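Local coordinates for protein Dok-7 (Mus musculus, PDB 3ML4) that activates the receptor tyrosine kinase MuSK by dimerizing, as a phosphoinositide-binding cytoplasmic adaptor essential for forming neuromuscular synapses, at residues B[142-147]-B[151-156]; B[126-131]-B[184-189]; B[114-119]-B[197-202]. One frame throughout, in Å; residues are numbered along the deposited sequence.

Contact 1. Residues B[142-147]-B[151-156]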
ATOM      1  N   LEU B 142      11.645  -1.203   9.727  1.00 26.69           N
ATOM      2  CA  LEU B 142      11.892  -1.630  11.095  1.00 26.35           C
ATOM      3  C   LEU B 142      12.230  -0.418  11.941  1.00 25.97           C
ATOM      4  O   LEU B 142      13.023   0.435  11.546  1.00 25.72           O
ATOM      5  CB  LEU B 142      13.029  -2.654  11.159  1.00 26.41           C
ATOM      6  CG  LEU B 142      13.273  -3.337  12.512  1.00 26.50           C
ATOM      7  CD1 LEU B 142      12.191  -4.378  12.807  1.00 25.90           C
ATOM      8  CD2 LEU B 142      14.664  -3.968  12.561  1.00 26.48           C
ATOM      9  N   VAL B 143      11.622  -0.359  13.114  1.00 25.78           N
ATOM     10  CA  VAL B 143      11.750   0.783  13.995  1.00 25.56           C
ATOM     11  C   VAL B 143      11.930   0.319  15.438  1.00 25.57           C
ATOM     12  O   VAL B 143      11.366  -0.694  15.853  1.00 25.47           O
ATOM     13  CB  VAL B 143      10.524   1.734  13.825  1.00 25.42           C
ATOM     14  CG1 VAL B 143      10.088   2.382  15.131  1.00 24.82           C
ATOM     15  CG2 VAL B 143      10.821   2.781  12.775  1.00 25.48           C
ATOM     16  N   LEU B 144      12.745   1.052  16.183  1.00 25.79           N
ATOM     17  CA  LEU B 144      12.793   0.913  17.631  1.00 26.30           C
ATOM     18  C   LEU B 144      12.148   2.136  18.266  1.00 26.34           C
ATOM     19  O   LEU B 144      12.354   3.254  17.800  1.00 26.38           O
ATOM     20  CB  LEU B 144      14.236   0.719  18.123  1.00 26.12           C
ATOM     21  CG  LEU B 144      14.677  -0.735  18.322  1.00 26.36           C
ATOM     22  CD1 LEU B 144      16.190  -0.853  18.447  1.00 27.75           C
ATOM     23  CD2 LEU B 144      13.998  -1.363  19.538  1.00 25.87           C
ATOM     24  N   ALA B 145      11.364   1.923  19.317  1.00 26.69           N
ATOM     25  CA  ALA B 145      10.625   3.020  19.951  1.00 27.15           C
ATOM     26  C   ALA B 145      10.702   2.991  21.471  1.00 27.43           C
ATOM     27  O   ALA B 145      10.687   1.925  22.086  1.00 27.52           O
ATOM     28  CB  ALA B 145       9.168   3.034  19.481  1.00 26.93           C
ATOM     29  N   ARG B 146      10.769   4.184  22.058  1.00 28.04           N
ATOM     30  CA  ARG B 146      10.973   4.371  23.492  1.00 28.56           C
ATOM     31  C   ARG B 146      10.066   5.443  24.050  1.00 28.62           C
ATOM     32  O   ARG B 146       9.614   6.335  23.323  1.00 28.30           O
ATOM     33  CB  ARG B 146      12.396   4.848  23.760  1.00 28.77           C
ATOM     34  CG  ARG B 146      13.364   3.795  24.179  1.00 30.20           C
ATOM     35  CD  ARG B 146      14.686   4.444  24.547  1.00 31.97           C
ATOM     36  NE  ARG B 146      14.672   4.957  25.912  1.00 33.54           N
ATOM     37  CZ  ARG B 146      15.057   4.263  26.976  1.00 34.11           C
ATOM     38  NH1 ARG B 146      15.493   3.016  26.839  1.00 34.93           N
ATOM     39  NH2 ARG B 146      15.005   4.817  28.177  1.00 34.01           N
ATOM     40  N   ASP B 147       9.862   5.365  25.364  1.00 28.82           N
ATOM     41  CA  ASP B 147       9.194   6.398  26.160  1.00 29.20           C
ATOM     42  C   ASP B 147       7.697   6.528  25.887  1.00 29.44           C
ATOM     43  O   ASP B 147       7.134   5.863  25.013  1.00 29.60           O
ATOM     44  CB  ASP B 147       9.873   7.777  26.012  1.00 29.10           C
ATOM     45  CG  ASP B 147      11.395   7.708  26.059  1.00 29.24           C
ATOM     46  OD1 ASP B 147      11.949   6.738  26.620  1.00 30.11           O
ATOM     47  OD2 ASP B 147      12.043   8.639  25.529  1.00 29.59           O
ATOM     48  N   THR B 151       8.790   7.764  20.889  1.00 32.28           N
ATOM     49  CA  THR B 151       9.566   8.426  19.841  1.00 33.04           C
ATOM     50  C   THR B 151      10.496   7.422  19.172  1.00 33.32           C
ATOM     51  O   THR B 151      10.991   6.501  19.817  1.00 33.36           O
ATOM     52  CB  THR B 151      10.397   9.616  20.381  1.00 32.91           C
ATOM     53  OG1 THR B 151      11.282   9.159  21.410  1.00 33.59           O
ATOM     54  CG2 THR B 151       9.495  10.707  20.939  1.00 32.86           C
ATOM     55  N   VAL B 152      10.724   7.612  17.877  1.00 34.08           N
ATOM     56  CA  VAL B 152      11.546   6.710  17.072  1.00 34.64           C
ATOM     57  C   VAL B 152      13.025   7.006  17.295  1.00 35.45           C
ATOM     58  O   VAL B 152      13.481   8.124  17.055  1.00 35.61           O
ATOM     59  CB  VAL B 152      11.178   6.814  15.563  1.00 34.47           C
ATOM     60  CG1 VAL B 152      12.202   6.095  14.673  1.00 34.32           C
ATOM     61  CG2 VAL B 152       9.781   6.266  15.325  1.00 33.90           C
HETATM   62  N   MSE B 153      13.760   5.996  17.750  1.00 36.29           N
HETATM   63  CA  MSE B 153      15.184   6.122  18.066  1.00 38.00           C
HETATM   64  C   MSE B 153      16.101   5.357  17.109  1.00 36.69           C
HETATM   65  O   MSE B 153      17.324   5.471  17.195  1.00 36.79           O
HETATM   66  CB  MSE B 153      15.450   5.657  19.498  1.00 37.89           C
HETATM   67  CG  MSE B 153      14.884   4.286  19.807  1.00 39.57           C
HETATM   68 SE   MSE B 153      15.912   3.327  21.156  1.00 43.53          SE
HETATM   69  CE  MSE B 153      14.632   1.916  21.511  1.00 39.91           C
ATOM     70  N   GLY B 154      15.509   4.570  16.219  1.00 35.95           N
ATOM     71  CA  GLY B 154      16.263   3.788  15.243  1.00 35.04           C
ATOM     72  C   GLY B 154      15.334   3.284  14.163  1.00 34.46           C
ATOM     73  O   GLY B 154      14.237   2.814  14.466  1.00 34.50           O
ATOM     74  N   GLN B 155      15.764   3.396  12.907  1.00 33.86           N
ATOM     75  CA  GLN B 155      14.943   2.999  11.759  1.00 33.42           C
ATOM     76  C   GLN B 155      15.752   2.376  10.619  1.00 32.84           C
ATOM     77  O   GLN B 155      16.819   2.869  10.259  1.00 33.02           O
ATOM     78  CB  GLN B 155      14.124   4.184  11.236  1.00 33.33           C
ATOM     79  CG  GLN B 155      14.959   5.369  10.751  1.00 33.83           C
ATOM     80  CD  GLN B 155      14.111   6.494  10.184  1.00 33.92           C
ATOM     81  OE1 GLN B 155      14.117   7.610  10.702  1.00 34.13           O
ATOM     82  NE2 GLN B 155      13.371   6.203   9.119  1.00 34.64           N
ATOM     83  N   TRP B 156      15.226   1.293  10.055  1.00 32.17           N
ATOM     84  CA  TRP B 156      15.864   0.585   8.949  1.00 31.46           C
ATOM     85  C   TRP B 156      14.800   0.124   7.963  1.00 31.39           C
ATOM     86  O   TRP B 156      13.701  -0.250   8.372  1.00 31.46           O
ATOM     87  CB  TRP B 156      16.621  -0.654   9.458  1.00 31.07           C
ATOM     88  CG  TRP B 156      17.639  -0.406  10.550  1.00 30.50           C
ATOM     89  CD1 TRP B 156      18.986  -0.262  10.392  1.00 30.43           C
ATOM     90  CD2 TRP B 156      17.387  -0.285  11.960  1.00 29.78           C
ATOM     91  NE1 TRP B 156      19.593  -0.057  11.612  1.00 30.03           N
ATOM     92  CE2 TRP B 156      18.635  -0.063  12.589  1.00 30.21           C
ATOM     93  CE3 TRP B 156      16.232  -0.337  12.749  1.00 30.02           C
ATOM     94  CZ2 TRP B 156      18.758   0.111  13.975  1.00 30.19           C
ATOM     95  CZ3 TRP B 156      16.353  -0.167  14.123  1.00 30.37           C
ATOM     96  CH2 TRP B 156      17.611   0.055  14.723  1.00 30.55           C
TER
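Leu142, Leu144, selenomethionine Met153 and Trp156 form the apolar heart of this pairing. The indole of Trp156 presents the rim of its six-membered ring to segment 142-147: CE3 lies 4.0 Å from Leu142 CD2, and CH2 meets Leu144 CD1 at 4.1 Å. Leu144 CD1 stays near the ring plane, so the leucine meets an edge rather than a face. Gly154 has no side chain, and the ring extends across the place one would occupy. From the other flank the methyl of Met153 reaches Leu144, with CE 3.6 Å from Leu144 CB. Its CG sits between the backbone N and the carbonyl carbon (chi1 51°), and the extended chain beyond carries SE and CE over the opposite strand. On the other face Val143 CG1 lies 3.9 Å from Val152 CG2, the two side chains crossing at about a right angle. Between these layers run backbone bonds, among them Trp156 N to Leu142 O (2.8 Å) in the carbonyl plane and Leu144 N to Gly154 O. Farther out, Arg146 crosses the end of Met153 obliquely, its CG 3.5 Å from Met153 CE and its CD against SE. Its chain then bends at chi3 (83°), and NE makes a salt bridge with Asp147 OD1 (3.3 Å), its hydrogen bond weak, and a second salt bridge with Glu129 OE1. Cut back to an alanine, this position would probably leave the SE-CE end of Met153 uncovered on this side and the carboxylates of Asp147 and Glu129 without this cationic mate. The strands run antiparallel at 173°. Between the pairs Val143-Gln155 and Ala145-Val152, the single residue Leu144 faces two, Met153 and Gly154: a beta hairpin with a beta bulge, at one margin of the PTB domain sheet.

Contact 2. Residues B[126-131]-B[184-189]; sequences TKLESG and GVFFLS
An ST turn at Thr126, in the loop between strands 115-122 and 133-138 of the PTB domain, brings Thr126 and Leu128 against the ring of Phe186 in strand 184-189. The turn is closed by the backbone N of Leu128, which donates to Thr126 OG1 over 3.0 Å with an N-H...O angle of 148°. That bond fixes the hydroxyl between the backbone N and the carbonyl carbon (chi1 76°), with OG1 in the plane of the Phe186 ring and at its edge, 3.6 Å from CD2. Thr126 CB lies off the ring plane, 3.7 Å from Phe186 CD2. The threonine methyl CG2 comes to 3.5 Å from the backbone O of Val185 and also touches Phe186 CD2, spanning ring and backbone. Leu128 comes in obliquely, its CD1 3.4 Å from Phe186 CD2 and its CG 3.8 Å from the same carbon, the two side chains crossing at about a right angle. Leu128 CD1 and Thr126 CB lie on opposite sides of the ring plane. With Phe186 CG anti to its carbonyl carbon (chi1 -58°), the ring is carried from the strand toward the loop, although its CB does not head there. The contact is thus made by side chains, apart from the carbonyl of Val185. Leu128 also rests on Val122 and Trp182, while the Phe186 ring meets Trp156 edge-to-face. Strand 184-189 lies between antiparallel strands 115-122 and 170-175, Phe186 sharing backbone bonds with Phe173; the loop packs against a strand with neighbours on both sides.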
ATOM      1  N   THR B 126      26.266   0.278  21.179  1.00 29.90           N
ATOM      2  CA  THR B 126      26.025   0.829  19.852  1.00 30.28           C
ATOM      3  C   THR B 126      25.606   2.302  19.910  1.00 30.62           C
ATOM      4  O   THR B 126      25.627   2.909  20.976  1.00 30.53           O
ATOM      5  CB  THR B 126      24.946   0.008  19.103  1.00 30.31           C
ATOM      6  OG1 THR B 126      23.648   0.326  19.620  1.00 30.22           O
ATOM      7  CG2 THR B 126      25.204  -1.496  19.242  1.00 29.91           C
ATOM      8  N   LYS B 127      25.238   2.863  18.757  1.00 31.10           N
ATOM      9  CA  LYS B 127      24.668   4.212  18.663  1.00 31.53           C
ATOM     10  C   LYS B 127      23.318   4.321  19.387  1.00 31.40           C
ATOM     11  O   LYS B 127      22.916   5.408  19.795  1.00 31.42           O
ATOM     12  CB  LYS B 127      24.482   4.611  17.188  1.00 31.92           C
ATOM     13  CG  LYS B 127      25.244   5.861  16.702  1.00 33.14           C
ATOM     14  CD  LYS B 127      26.576   5.535  16.016  1.00 34.65           C
ATOM     15  CE  LYS B 127      27.759   5.700  16.975  1.00 35.52           C
ATOM     16  NZ  LYS B 127      29.028   5.104  16.444  1.00 35.80           N
ATOM     17  N   LEU B 128      22.625   3.191  19.533  1.00 31.33           N
ATOM     18  CA  LEU B 128      21.299   3.144  20.156  1.00 31.15           C
ATOM     19  C   LEU B 128      21.368   3.273  21.672  1.00 31.32           C
ATOM     20  O   LEU B 128      22.245   2.696  22.320  1.00 31.59           O
ATOM     21  CB  LEU B 128      20.576   1.833  19.815  1.00 31.08           C
ATOM     22  CG  LEU B 128      20.313   1.387  18.372  1.00 30.53           C
ATOM     23  CD1 LEU B 128      19.838  -0.051  18.371  1.00 29.95           C
ATOM     24  CD2 LEU B 128      19.295   2.278  17.679  1.00 30.60           C
ATOM     25  N   GLU B 129      20.427   4.027  22.228  1.00 31.20           N
ATOM     26  CA  GLU B 129      20.244   4.100  23.665  1.00 31.00           C
ATOM     27  C   GLU B 129      19.851   2.730  24.199  1.00 30.90           C
ATOM     28  O   GLU B 129      19.013   2.039  23.616  1.00 30.94           O
ATOM     29  CB  GLU B 129      19.158   5.120  23.997  1.00 30.99           C
ATOM     30  CG  GLU B 129      19.075   5.477  25.474  1.00 31.06           C
ATOM     31  CD  GLU B 129      17.890   6.371  25.807  1.00 31.00           C
ATOM     32  OE1 GLU B 129      17.119   6.742  24.889  1.00 29.66           O
ATOM     33  OE2 GLU B 129      17.735   6.707  27.001  1.00 31.37           O
ATOM     34  N   SER B 130      20.458   2.343  25.310  1.00 30.83           N
ATOM     35  CA  SER B 130      20.159   1.063  25.941  1.00 30.73           C
ATOM     36  C   SER B 130      18.923   1.131  26.847  1.00 30.59           C
ATOM     37  O   SER B 130      18.451   2.222  27.185  1.00 30.54           O
ATOM     38  CB  SER B 130      21.378   0.564  26.727  1.00 30.79           C
ATOM     39  OG  SER B 130      21.739   1.469  27.751  1.00 30.76           O
ATOM     40  N   GLY B 131      18.408  -0.043  27.223  1.00 30.49           N
ATOM     41  CA  GLY B 131      17.278  -0.167  28.147  1.00 30.27           C
ATOM     42  C   GLY B 131      16.013  -0.674  27.473  1.00 30.38           C
ATOM     43  O   GLY B 131      16.012  -0.904  26.260  1.00 30.37           O
ATOM     44  N   GLY B 184      25.580  -1.334  10.823  1.00 34.04           N
ATOM     45  CA  GLY B 184      26.265  -2.059  11.888  1.00 32.40           C
ATOM     46  C   GLY B 184      25.420  -3.131  12.545  1.00 31.48           C
ATOM     47  O   GLY B 184      24.330  -3.452  12.077  1.00 31.26           O
ATOM     48  N   VAL B 185      25.934  -3.663  13.653  1.00 30.51           N
ATOM     49  CA  VAL B 185      25.350  -4.814  14.330  1.00 29.23           C
ATOM     50  C   VAL B 185      24.684  -4.392  15.645  1.00 28.40           C
ATOM     51  O   VAL B 185      25.276  -3.667  16.443  1.00 28.55           O
ATOM     52  CB  VAL B 185      26.428  -5.902  14.576  1.00 29.25           C
ATOM     53  CG1 VAL B 185      25.795  -7.198  15.059  1.00 29.09           C
ATOM     54  CG2 VAL B 185      27.239  -6.152  13.302  1.00 28.80           C
ATOM     55  N   PHE B 186      23.453  -4.851  15.858  1.00 27.07           N
ATOM     56  CA  PHE B 186      22.648  -4.445  17.015  1.00 25.71           C
ATOM     57  C   PHE B 186      22.077  -5.643  17.762  1.00 25.30           C
ATOM     58  O   PHE B 186      21.708  -6.651  17.144  1.00 25.03           O
ATOM     59  CB  PHE B 186      21.517  -3.504  16.581  1.00 25.08           C
ATOM     60  CG  PHE B 186      21.998  -2.267  15.874  1.00 23.80           C
ATOM     61  CD1 PHE B 186      22.008  -2.206  14.488  1.00 22.42           C
ATOM     62  CD2 PHE B 186      22.454  -1.168  16.597  1.00 22.40           C
ATOM     63  CE1 PHE B 186      22.460  -1.067  13.831  1.00 21.93           C
ATOM     64  CE2 PHE B 186      22.896  -0.022  15.948  1.00 21.88           C
ATOM     65  CZ  PHE B 186      22.904   0.026  14.563  1.00 22.21           C
ATOM     66  N   PHE B 187      21.994  -5.511  19.086  1.00 24.76           N
ATOM     67  CA  PHE B 187      21.691  -6.629  19.976  1.00 24.52           C
ATOM     68  C   PHE B 187      20.499  -6.338  20.866  1.00 24.33           C
ATOM     69  O   PHE B 187      20.478  -5.329  21.568  1.00 24.33           O
ATOM     70  CB  PHE B 187      22.892  -6.927  20.877  1.00 24.60           C
ATOM     71  CG  PHE B 187      24.126  -7.359  20.144  1.00 24.41           C
ATOM     72  CD1 PHE B 187      24.526  -8.690  20.170  1.00 24.80           C
ATOM     73  CD2 PHE B 187      24.906  -6.435  19.450  1.00 24.69           C
ATOM     74  CE1 PHE B 187      25.671  -9.096  19.506  1.00 24.69           C
ATOM     75  CE2 PHE B 187      26.053  -6.828  18.775  1.00 24.31           C
ATOM     76  CZ  PHE B 187      26.437  -8.159  18.806  1.00 25.37           C
ATOM     77  N   LEU B 188      19.519  -7.236  20.860  1.00 24.40           N
ATOM     78  CA  LEU B 188      18.323  -7.078  21.684  1.00 24.58           C
ATOM     79  C   LEU B 188      18.078  -8.306  22.548  1.00 24.71           C
ATOM     80  O   LEU B 188      18.299  -9.432  22.107  1.00 24.44           O
ATOM     81  CB  LEU B 188      17.083  -6.802  20.817  1.00 24.45           C
ATOM     82  CG  LEU B 188      17.154  -5.786  19.668  1.00 24.65           C
ATOM     83  CD1 LEU B 188      15.826  -5.736  18.901  1.00 24.72           C
ATOM     84  CD2 LEU B 188      17.540  -4.398  20.160  1.00 24.17           C
ATOM     85  N   SER B 189      17.624  -8.065  23.778  1.00 25.04           N
ATOM     86  CA  SER B 189      17.180  -9.114  24.688  1.00 25.44           C
ATOM     87  C   SER B 189      15.667  -9.243  24.613  1.00 25.66           C
ATOM     88  O   SER B 189      14.943  -8.252  24.724  1.00 25.45           O
ATOM     89  CB  SER B 189      17.589  -8.808  26.135  1.00 25.37           C
ATOM     90  OG  SER B 189      18.966  -9.058  26.352  1.00 26.02           O
TER

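Contact 3. Residues B[114-119]-B[197-202]; sequences EVHRFH and SFLFDC
Leu199 turns its two methyl groups on two different rings of strand 115-119, one broadside and one edge-on. CD1 lies over a face of the His116 imidazole in a CH-pi contact, 3.6 Å from the ring centroid and 17° off the normal. It is displaced toward the rim, with CE1 of His116 3.4 Å away. CD2 meets the CB-CG end of the same histidine, 3.8 Å from His116 CG, and approaches Phe118 in a different way: it stands near the plane of that ring, at its edge, 4.1 Å from CE2. Leu199 CG is anti to the backbone N (chi1 -159°), which directs the fork of the leucine out from the helix toward the strand. Glu114 meets the imidazole within the ring plane, at its edge. NE2 of His116 donates to OE1 of Glu114 over 2.8 Å, almost straight at 171°, and the other carboxylate oxygen is taken by Ser208 OG. This grip probably fixes the rotation of the ring, keeping its face presented to the methyl, and the nearby carboxylate would tend to stabilise a protonated histidine. Helix 193-203 also bears Asp201, hydrogen-bonded to a side chain of the bound peptide. The arrangement is that of the C-terminal helix of a PTB domain, with the PH superfold, packed against the sheet.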
ATOM      1  N   GLU B 114       1.310  -5.790   7.643  1.00 27.28           N
ATOM      2  CA  GLU B 114       2.079  -6.547   8.627  1.00 27.01           C
ATOM      3  C   GLU B 114       2.713  -5.596   9.635  1.00 26.90           C
ATOM      4  O   GLU B 114       3.753  -4.980   9.368  1.00 26.80           O
ATOM      5  CB  GLU B 114       3.125  -7.441   7.950  1.00 26.96           C
ATOM      6  CG  GLU B 114       2.534  -8.564   7.089  1.00 26.54           C
ATOM      7  CD  GLU B 114       1.784  -9.627   7.894  1.00 26.65           C
ATOM      8  OE1 GLU B 114       2.107  -9.851   9.085  1.00 25.52           O
ATOM      9  OE2 GLU B 114       0.862 -10.248   7.324  1.00 27.37           O
ATOM     10  N   VAL B 115       2.052  -5.463  10.781  1.00 26.73           N
ATOM     11  CA  VAL B 115       2.491  -4.563  11.847  1.00 26.79           C
ATOM     12  C   VAL B 115       2.484  -5.277  13.197  1.00 26.94           C
ATOM     13  O   VAL B 115       1.433  -5.641  13.735  1.00 26.59           O
ATOM     14  CB  VAL B 115       1.727  -3.185  11.840  1.00 27.05           C
ATOM     15  CG1 VAL B 115       0.353  -3.307  11.211  1.00 26.91           C
ATOM     16  CG2 VAL B 115       1.654  -2.542  13.234  1.00 26.39           C
ATOM     17  N   HIS B 116       3.697  -5.480  13.708  1.00 27.08           N
ATOM     18  CA  HIS B 116       3.969  -6.311  14.871  1.00 27.08           C
ATOM     19  C   HIS B 116       4.861  -5.543  15.837  1.00 26.89           C
ATOM     20  O   HIS B 116       5.610  -4.653  15.425  1.00 27.03           O
ATOM     21  CB  HIS B 116       4.697  -7.585  14.439  1.00 27.26           C
ATOM     22  CG  HIS B 116       3.948  -8.409  13.435  1.00 28.06           C
ATOM     23  ND1 HIS B 116       3.402  -9.639  13.742  1.00 28.68           N
ATOM     24  CD2 HIS B 116       3.666  -8.188  12.130  1.00 27.99           C
ATOM     25  CE1 HIS B 116       2.808 -10.133  12.672  1.00 28.35           C
ATOM     26  NE2 HIS B 116       2.955  -9.272  11.679  1.00 28.34           N
ATOM     27  N   ARG B 117       4.788  -5.885  17.118  1.00 26.51           N
ATOM     28  CA  ARG B 117       5.625  -5.238  18.107  1.00 26.39           C
ATOM     29  C   ARG B 117       6.116  -6.247  19.136  1.00 26.16           C
ATOM     30  O   ARG B 117       5.385  -7.160  19.521  1.00 26.04           O
ATOM     31  CB  ARG B 117       4.874  -4.079  18.776  1.00 26.63           C
ATOM     32  CG  ARG B 117       4.119  -4.460  20.031  1.00 27.40           C
ATOM     33  CD  ARG B 117       3.263  -3.340  20.555  1.00 29.36           C
ATOM     34  NE  ARG B 117       1.858  -3.618  20.292  1.00 31.05           N
ATOM     35  CZ  ARG B 117       1.092  -4.371  21.072  1.00 32.56           C
ATOM     36  NH1 ARG B 117       1.598  -4.908  22.181  1.00 33.41           N
ATOM     37  NH2 ARG B 117      -0.181  -4.586  20.745  1.00 32.65           N
ATOM     38  N   PHE B 118       7.360  -6.076  19.571  1.00 26.09           N
ATOM     39  CA  PHE B 118       7.964  -6.943  20.581  1.00 25.94           C
ATOM     40  C   PHE B 118       8.675  -6.102  21.629  1.00 26.08           C
ATOM     41  O   PHE B 118       9.530  -5.277  21.291  1.00 26.02           O
ATOM     42  CB  PHE B 118       8.977  -7.889  19.942  1.00 25.93           C
ATOM     43  CG  PHE B 118       8.432  -8.696  18.791  1.00 26.21           C
ATOM     44  CD1 PHE B 118       8.020 -10.007  18.982  1.00 25.82           C
ATOM     45  CD2 PHE B 118       8.354  -8.148  17.507  1.00 25.97           C
ATOM     46  CE1 PHE B 118       7.528 -10.766  17.915  1.00 25.72           C
ATOM     47  CE2 PHE B 118       7.860  -8.891  16.447  1.00 25.89           C
ATOM     48  CZ  PHE B 118       7.450 -10.207  16.652  1.00 26.08           C
ATOM     49  N   HIS B 119       8.310  -6.301  22.898  1.00 26.32           N
ATOM     50  CA  HIS B 119       9.000  -5.659  24.016  1.00 26.19           C
ATOM     51  C   HIS B 119      10.418  -6.219  24.141  1.00 25.77           C
ATOM     52  O   HIS B 119      10.606  -7.418  24.370  1.00 25.76           O
ATOM     53  CB  HIS B 119       8.240  -5.867  25.329  1.00 26.61           C
ATOM     54  CG  HIS B 119       6.947  -5.110  25.420  1.00 28.40           C
ATOM     55  ND1 HIS B 119       5.752  -5.706  25.769  1.00 29.85           N
ATOM     56  CD2 HIS B 119       6.658  -3.809  25.172  1.00 29.16           C
ATOM     57  CE1 HIS B 119       4.789  -4.800  25.759  1.00 29.93           C
ATOM     58  NE2 HIS B 119       5.311  -3.643  25.396  1.00 30.16           N
ATOM     59  N   SER B 197      12.676 -13.678  14.159  1.00 32.19           N
ATOM     60  CA  SER B 197      13.463 -14.179  13.035  1.00 31.20           C
ATOM     61  C   SER B 197      12.571 -14.787  11.953  1.00 30.74           C
ATOM     62  O   SER B 197      12.803 -14.585  10.754  1.00 30.50           O
ATOM     63  CB  SER B 197      14.477 -15.213  13.531  1.00 31.22           C
ATOM     64  OG  SER B 197      15.501 -15.424  12.579  1.00 31.05           O
ATOM     65  N   PHE B 198      11.554 -15.530  12.386  1.00 29.82           N
ATOM     66  CA  PHE B 198      10.605 -16.143  11.471  1.00 29.18           C
ATOM     67  C   PHE B 198       9.755 -15.095  10.745  1.00 28.60           C
ATOM     68  O   PHE B 198       9.461 -15.234   9.555  1.00 28.38           O
ATOM     69  CB  PHE B 198       9.713 -17.133  12.212  1.00 29.32           C
ATOM     70  CG  PHE B 198       8.521 -17.577  11.420  1.00 29.77           C
ATOM     71  CD1 PHE B 198       8.667 -18.479  10.366  1.00 29.69           C
ATOM     72  CD2 PHE B 198       7.251 -17.086  11.720  1.00 29.66           C
ATOM     73  CE1 PHE B 198       7.564 -18.890   9.632  1.00 30.13           C
ATOM     74  CE2 PHE B 198       6.141 -17.493  10.994  1.00 29.66           C
ATOM     75  CZ  PHE B 198       6.294 -18.392   9.948  1.00 29.65           C
ATOM     76  N   LEU B 199       9.362 -14.055  11.475  1.00 27.82           N
ATOM     77  CA  LEU B 199       8.660 -12.926  10.890  1.00 27.10           C
ATOM     78  C   LEU B 199       9.530 -12.283   9.813  1.00 26.57           C
ATOM     79  O   LEU B 199       9.067 -12.012   8.703  1.00 26.26           O
ATOM     80  CB  LEU B 199       8.326 -11.903  11.972  1.00 27.09           C
ATOM     81  CG  LEU B 199       7.195 -10.926  11.673  1.00 26.59           C
ATOM     82  CD1 LEU B 199       5.892 -11.555  12.111  1.00 26.80           C
ATOM     83  CD2 LEU B 199       7.423  -9.615  12.399  1.00 26.16           C
ATOM     84  N   PHE B 200      10.795 -12.058  10.160  1.00 26.09           N
ATOM     85  CA  PHE B 200      11.795 -11.520   9.243  1.00 25.72           C
ATOM     86  C   PHE B 200      11.970 -12.404   8.005  1.00 25.55           C
ATOM     87  O   PHE B 200      11.950 -11.909   6.878  1.00 25.72           O
ATOM     88  CB  PHE B 200      13.129 -11.346   9.975  1.00 25.58           C
ATOM     89  CG  PHE B 200      13.288 -10.022  10.681  1.00 25.32           C
ATOM     90  CD1 PHE B 200      12.230  -9.440  11.383  1.00 25.84           C
ATOM     91  CD2 PHE B 200      14.516  -9.371  10.668  1.00 25.17           C
ATOM     92  CE1 PHE B 200      12.389  -8.218  12.043  1.00 25.85           C
ATOM     93  CE2 PHE B 200      14.687  -8.147  11.321  1.00 25.71           C
ATOM     94  CZ  PHE B 200      13.620  -7.572  12.011  1.00 25.80           C
ATOM     95  N   ASP B 201      12.119 -13.708   8.223  1.00 25.36           N
ATOM     96  CA  ASP B 201      12.262 -14.682   7.137  1.00 25.26           C
ATOM     97  C   ASP B 201      11.100 -14.631   6.153  1.00 25.31           C
ATOM     98  O   ASP B 201      11.291 -14.751   4.937  1.00 25.45           O
ATOM     99  CB  ASP B 201      12.380 -16.104   7.703  1.00 25.10           C
ATOM    100  CG  ASP B 201      13.706 -16.352   8.406  1.00 24.87           C
ATOM    101  OD1 ASP B 201      14.676 -15.596   8.175  1.00 24.16           O
ATOM    102  OD2 ASP B 201      13.774 -17.313   9.192  1.00 23.78           O
ATOM    103  N   CYS B 202       9.897 -14.473   6.692  1.00 25.15           N
ATOM    104  CA  CYS B 202       8.697 -14.454   5.887  1.00 24.96           C
ATOM    105  C   CYS B 202       8.606 -13.183   5.052  1.00 25.27           C
ATOM    106  O   CYS B 202       8.447 -13.262   3.832  1.00 25.55           O
ATOM    107  CB  CYS B 202       7.465 -14.622   6.769  1.00 25.04           C
ATOM    108  SG  CYS B 202       7.234 -16.306   7.381  1.00 23.53           S
TER

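All three contacts lie in the PTB domain and reach its seven-stranded antiparallel sheet. Along the chain they are nested: contact 1, a local hairpin, falls within the loop closed by contact 2, which itself falls within that closed by contact 3. The centres of contacts 1 and 2 are about 11 Å apart, and the two touch through Leu144 on Leu128, with the Arg146-Glu129 salt bridge as their charged link. The centre of contact 3 is about 15 Å from that of contact 1, joined by Leu142 on Phe200, and about 18 Å from that of contact 2, without touching it. Early and late parts of the domain thus close round one apolar interior, and the domain's C-terminal helix also meets the bound peptide.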